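Local coordinates for hypothetical protein VC0802 (Vibrio cholerae, PDB 1ZVP) that is of unknown function, possibly a transport protein, and carries two ACT domains, a fold that in many relatives binds small regulatory ligands, at residues Asp23-Thr28 with Glu58-Ala63; Leu76-Ser81 with Val85-Ala90. All blocks are in the same frame, centred on the assembly; numbering follows the deposited sequence.

Contact 1. Residues Asp23-Thr28 with Glu58-Ala63; sequences DYVFCT and EKAQQA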
loop_
_atom_site.group_PDB
_atom_site.type_symbol
_atom_site.label_atom_id
_atom_site.label_comp_id
_atom_site.label_asym_id
_atom_site.label_seq_id
_atom_site.Cartn_x
_atom_site.Cartn_y
_atom_site.Cartn_z
ATOM N N ASP D 23 0.686 7.784 16.539
ATOM C CA ASP D 23 1.854 6.944 16.254
ATOM C C ASP D 23 1.356 5.551 15.952
ATOM O O ASP D 23 0.549 5.007 16.698
ATOM C CB ASP D 23 2.832 6.879 17.437
ATOM C CG ASP D 23 3.395 8.243 17.833
ATOM O OD1 ASP D 23 3.324 9.226 17.049
ATOM O OD2 ASP D 23 3.929 8.316 18.962
ATOM N N TYR D 24 1.836 4.971 14.861
ATOM C CA TYR D 24 1.316 3.699 14.406
ATOM C C TYR D 24 2.401 2.652 14.420
ATOM O O TYR D 24 3.577 2.986 14.365
ATOM C CB TYR D 24 0.651 3.836 13.018
ATOM C CG TYR D 24 -0.632 4.647 13.086
ATOM C CD1 TYR D 24 -1.848 4.041 13.411
ATOM C CD2 TYR D 24 -0.618 6.027 12.866
ATOM C CE1 TYR D 24 -3.011 4.787 13.507
ATOM C CE2 TYR D 24 -1.775 6.781 12.957
ATOM C CZ TYR D 24 -2.967 6.155 13.276
ATOM O OH TYR D 24 -4.120 6.905 13.358
ATOM N N VAL D 25 1.988 1.394 14.532
ATOM C CA VAL D 25 2.899 0.262 14.522
ATOM C C VAL D 25 2.319 -0.843 13.652
ATOM O O VAL D 25 1.102 -0.955 13.515
ATOM C CB VAL D 25 3.190 -0.270 15.955
ATOM C CG1 VAL D 25 3.842 0.803 16.806
ATOM C CG2 VAL D 25 1.926 -0.797 16.632
ATOM N N PHE D 26 3.196 -1.641 13.052
ATOM C CA PHE D 26 2.779 -2.799 12.271
ATOM C C PHE D 26 2.945 -4.054 13.106
ATOM O O PHE D 26 3.939 -4.206 13.810
ATOM C CB PHE D 26 3.598 -2.920 10.982
ATOM C CG PHE D 26 3.108 -2.047 9.851
ATOM C CD1 PHE D 26 2.598 -2.617 8.691
ATOM C CD2 PHE D 26 3.174 -0.652 9.938
ATOM C CE1 PHE D 26 2.159 -1.816 7.639
ATOM C CE2 PHE D 26 2.730 0.155 8.895
ATOM C CZ PHE D 26 2.225 -0.426 7.744
ATOM N N CYS D 27 1.962 -4.944 13.031
ATOM C CA CYS D 27 1.968 -6.178 13.802
ATOM C C CYS D 27 1.488 -7.299 12.934
ATOM O O CYS D 27 0.674 -7.092 12.033
ATOM C CB CYS D 27 1.013 -6.101 14.994
ATOM S SG CYS D 27 1.321 -4.771 16.138
ATOM N N THR D 28 1.988 -8.491 13.222
ATOM C CA THR D 28 1.421 -9.700 12.678
ATOM C C THR D 28 0.889 -10.511 13.864
ATOM O O THR D 28 1.531 -10.590 14.915
ATOM C CB THR D 28 2.445 -10.468 11.810
ATOM O OG1 THR D 28 1.765 -11.438 11.007
ATOM C CG2 THR D 28 3.531 -11.141 12.655
ATOM N N GLU D 58 0.111 2.758 21.503
ATOM C CA GLU D 58 -0.240 2.302 22.850
ATOM C C GLU D 58 -1.492 1.434 22.951
ATOM O O GLU D 58 -1.740 0.857 23.997
ATOM C CB GLU D 58 -0.289 3.465 23.861
ATOM C CG GLU D 58 -1.057 4.710 23.411
ATOM C CD GLU D 58 -2.536 4.441 23.133
ATOM O OE1 GLU D 58 -3.303 4.245 24.114
ATOM O OE2 GLU D 58 -2.923 4.432 21.934
ATOM N N LYS D 59 -2.274 1.351 21.875
ATOM C CA LYS D 59 -3.348 0.359 21.762
ATOM C C LYS D 59 -2.743 -1.023 21.571
ATOM O O LYS D 59 -3.275 -2.013 22.055
ATOM C CB LYS D 59 -4.273 0.673 20.582
ATOM C CG LYS D 59 -5.720 1.015 20.928
ATOM C CD LYS D 59 -5.864 2.411 21.526
ATOM C CE LYS D 59 -7.070 3.154 20.955
ATOM N NZ LYS D 59 -6.812 3.589 19.544
ATOM N N ALA D 60 -1.630 -1.075 20.850
ATOM C CA ALA D 60 -0.923 -2.320 20.588
ATOM C C ALA D 60 -0.072 -2.693 21.782
ATOM O O ALA D 60 0.037 -3.864 22.134
ATOM C CB ALA D 60 -0.046 -2.187 19.347
ATOM N N GLN D 61 0.532 -1.681 22.398
ATOM C CA GLN D 61 1.481 -1.884 23.481
ATOM C C GLN D 61 0.813 -2.528 24.707
ATOM O O GLN D 61 1.297 -3.552 25.213
ATOM C CB GLN D 61 2.207 -0.571 23.806
ATOM C CG GLN D 61 3.179 -0.634 24.962
ATOM C CD GLN D 61 2.588 -0.032 26.222
ATOM O OE1 GLN D 61 2.267 1.162 26.265
ATOM N NE2 GLN D 61 2.439 -0.856 27.258
ATOM N N GLN D 62 -0.308 -1.968 25.160
ATOM C CA GLN D 62 -1.047 -2.609 26.251
ATOM C C GLN D 62 -2.177 -3.547 25.812
ATOM O O GLN D 62 -3.202 -3.678 26.474
ATOM C CB GLN D 62 -1.464 -1.622 27.366
ATOM C CG GLN D 62 -1.698 -0.175 26.949
ATOM C CD GLN D 62 -3.091 0.065 26.393
ATOM O OE1 GLN D 62 -3.654 -0.785 25.692
ATOM N NE2 GLN D 62 -3.650 1.239 26.692
ATOM N N ALA D 63 -1.962 -4.198 24.675
ATOM C CA ALA D 63 -2.684 -5.399 24.309
ATOM C C ALA D 63 -1.649 -6.505 24.323
ATOM O O ALA D 63 -1.940 -7.652 23.982
ATOM C CB ALA D 63 -3.292 -5.264 22.943
#
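Ala60, on the short helix 57-61, puts its methyl group against two side chains that project from the same face of strand 24-29, Val25 and Cys27. Val25 comes closer, its CG2 3.6 Å from Ala60 CB; Cys27 SG is 4.3 Å from Ala60 CB. Because Val25 CG2 and Cys27 SG are themselves 4.0 Å apart, the three groups form a compact triangle with the alanine methyl at its apex. In Val25, CG1 is anti to the carbonyl carbon (chi1 -61°), and CG2, between the backbone N and the carbonyl carbon, is the branch that faces Ala60. Having no side chain beyond CB, Ala60 lets the backbones come near, with Val25 CA and Ala60 CA 7.6 Å apart.

In the next shell, Leu55 on the adjacent strand 50-56 touches both Cys27 and Ala60, while backbone hydrogen bonds of Val25 with Leu55 and of Cys27 with Leu53 fix the strand in its antiparallel sheet. Phe26 lies on the other face, edge-to-face with Phe71 and Phe114 and packed on Tyr108 of the second subunit. Strand 24-29 is thus covered by helix 57-61 on one face and by aromatic side chains on the other. No hydrogen bond joins the two segments, which share a small apolar van der Waals contact; a backbone hydrogen bond of Asp23 with Ala57 ties the helix to the strand's start.

Contact 2. Residues Leu76-Ser81 with Val85-Ala90; sequences LTVHSS and VGLTAA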
loop_
_atom_site.group_PDB
_atom_site.type_symbol
_atom_site.label_atom_id
_atom_site.label_comp_id
_atom_site.label_asym_id
_atom_site.label_seq_id
_atom_site.Cartn_x
_atom_site.Cartn_y
_atom_site.Cartn_z
ATOM N N LEU D 76 -2.242 11.485 1.077
ATOM C CA LEU D 76 -2.090 12.315 -0.103
ATOM C C LEU D 76 -3.463 12.795 -0.512
ATOM O O LEU D 76 -4.325 11.984 -0.822
ATOM C CB LEU D 76 -1.452 11.499 -1.219
ATOM C CG LEU D 76 0.066 11.370 -1.261
ATOM C CD1 LEU D 76 0.790 11.782 0.027
ATOM C CD2 LEU D 76 0.398 9.952 -1.658
ATOM N N THR D 77 -3.670 14.110 -0.482
ATOM C CA THR D 77 -4.965 14.689 -0.853
ATOM C C THR D 77 -5.097 14.929 -2.362
ATOM O O THR D 77 -6.196 15.218 -2.851
ATOM C CB THR D 77 -5.301 15.988 -0.071
ATOM O OG1 THR D 77 -4.278 16.966 -0.276
ATOM C CG2 THR D 77 -5.426 15.704 1.396
ATOM N N VAL D 78 -3.987 14.794 -3.090
ATOM C CA VAL D 78 -3.990 14.879 -4.551
ATOM C C VAL D 78 -5.100 13.995 -5.162
ATOM O O VAL D 78 -5.388 12.876 -4.698
ATOM C CB VAL D 78 -2.582 14.576 -5.152
ATOM C CG1 VAL D 78 -2.318 13.064 -5.259
ATOM C CG2 VAL D 78 -2.400 15.262 -6.504
ATOM N N HIS D 79 -5.731 14.541 -6.193
ATOM C CA HIS D 79 -6.900 13.957 -6.858
ATOM C C HIS D 79 -6.507 12.794 -7.771
ATOM O O HIS D 79 -5.739 12.978 -8.730
ATOM C CB HIS D 79 -7.610 15.065 -7.646
ATOM C CG HIS D 79 -6.864 16.369 -7.622
ATOM N ND1 HIS D 79 -5.703 16.579 -8.343
ATOM C CD2 HIS D 79 -7.081 17.510 -6.919
ATOM C CE1 HIS D 79 -5.253 17.801 -8.104
ATOM N NE2 HIS D 79 -6.071 18.387 -7.244
ATOM N N SER D 80 -7.026 11.603 -7.455
ATOM C CA SER D 80 -6.715 10.378 -8.208
ATOM C C SER D 80 -7.676 9.214 -7.913
ATOM O O SER D 80 -8.410 9.230 -6.914
ATOM C CB SER D 80 -5.267 9.936 -7.943
ATOM O OG SER D 80 -4.891 8.839 -8.765
ATOM N N SER D 81 -7.649 8.208 -8.794
ATOM C CA SER D 81 -8.455 6.991 -8.649
ATOM C C SER D 81 -7.566 5.743 -8.480
ATOM O O SER D 81 -6.331 5.856 -8.385
ATOM C CB SER D 81 -9.424 6.836 -9.841
ATOM O OG SER D 81 -8.736 6.789 -11.087
ATOM N N VAL D 85 -2.210 5.789 -13.688
ATOM C CA VAL D 85 -0.857 5.271 -13.877
ATOM C C VAL D 85 0.194 6.372 -13.685
ATOM O O VAL D 85 0.119 7.443 -14.303
ATOM C CB VAL D 85 -0.688 4.493 -15.228
ATOM C CG1 VAL D 85 -1.477 5.138 -16.353
ATOM C CG2 VAL D 85 0.775 4.371 -15.606
ATOM N N GLY D 86 1.162 6.093 -12.810
ATOM C CA GLY D 86 2.239 7.028 -12.506
ATOM C C GLY D 86 2.241 7.563 -11.084
ATOM O O GLY D 86 3.270 8.040 -10.618
ATOM N N LEU D 87 1.102 7.483 -10.395
ATOM C CA LEU D 87 0.956 8.091 -9.075
ATOM C C LEU D 87 1.812 7.445 -7.979
ATOM O O LEU D 87 2.476 8.150 -7.218
ATOM C CB LEU D 87 -0.509 8.167 -8.641
ATOM C CG LEU D 87 -0.717 9.114 -7.447
ATOM C CD1 LEU D 87 -0.544 10.593 -7.827
ATOM C CD2 LEU D 87 -2.055 8.881 -6.810
ATOM N N THR D 88 1.805 6.115 -7.909
ATOM C CA THR D 88 2.606 5.405 -6.911
ATOM C C THR D 88 4.087 5.620 -7.163
ATOM O O THR D 88 4.846 5.857 -6.223
ATOM C CB THR D 88 2.272 3.911 -6.851
ATOM O OG1 THR D 88 0.867 3.760 -6.605
ATOM C CG2 THR D 88 3.039 3.246 -5.725
ATOM N N ALA D 89 4.483 5.545 -8.433
ATOM C CA ALA D 89 5.848 5.823 -8.838
ATOM C C ALA D 89 6.272 7.244 -8.430
ATOM O O ALA D 89 7.365 7.434 -7.887
ATOM C CB ALA D 89 6.007 5.601 -10.330
ATOM N N ALA D 90 5.397 8.226 -8.665
ATOM C CA ALA D 90 5.645 9.637 -8.315
ATOM C C ALA D 90 5.921 9.851 -6.837
ATOM O O ALA D 90 6.985 10.354 -6.489
ATOM C CB ALA D 90 4.494 10.527 -8.776
#
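No ring or other flat group mediates the meeting of Leu87 with Val78 and Ser80: His79, whose CB is directed away from the helix, makes no contact with it through its ring, and the contact belongs to branched and small side chains. Leu87 extends from the first turn of helix 87-96 with CG anti to its backbone N (chi1 -165°), and its fork divides between two partners. CD1 meets Val78 tip to tip, with Leu87 CD1 4.0 Å from Val78 CG1. The other branch lies against the serine, Leu87 CD2 being 3.4 Å from Ser80 OG and 3.6 Å from Ser80 CB, in plain van der Waals packing. That hydroxyl is turned along its own chain, where Ser80 OG gives a weak hydrogen bond to Ser81 O at 3.3 Å.

Gly86 takes the N-cap position, and the first turn closes through Ala90 N to Gly86 O at 2.9 Å. Leu87 also rests on Leu10 of helix 3-11, on Met15 and on Asp111 of strand 111-116. It thereby joins the connection after strand 71-76 to the sheet and the N-terminal helix, while Thr88, one residue on, hydrogen-bonds through OG1 to Ala102 O of the second subunit.

Overall arrangement
Contacts 1 and 2 follow one another along the chain, the first closing before the second opens, and they lie on opposite sides of the chain's centre. Their centres are about 28 Å apart and their nearest atoms about 13 Å, so they do not touch. Contact 1 belongs to the three-stranded antiparallel sheet and the first ACT domain; contact 2 belongs to the second ACT domain, where strand 71-76 of the four-stranded sheet leads into helix 87-96. That strand also links the two regions, since Phe71 pairs by backbone with Tyr24. Both contacts reach the second subunit, consistent with both ACT units contributing to the dimer.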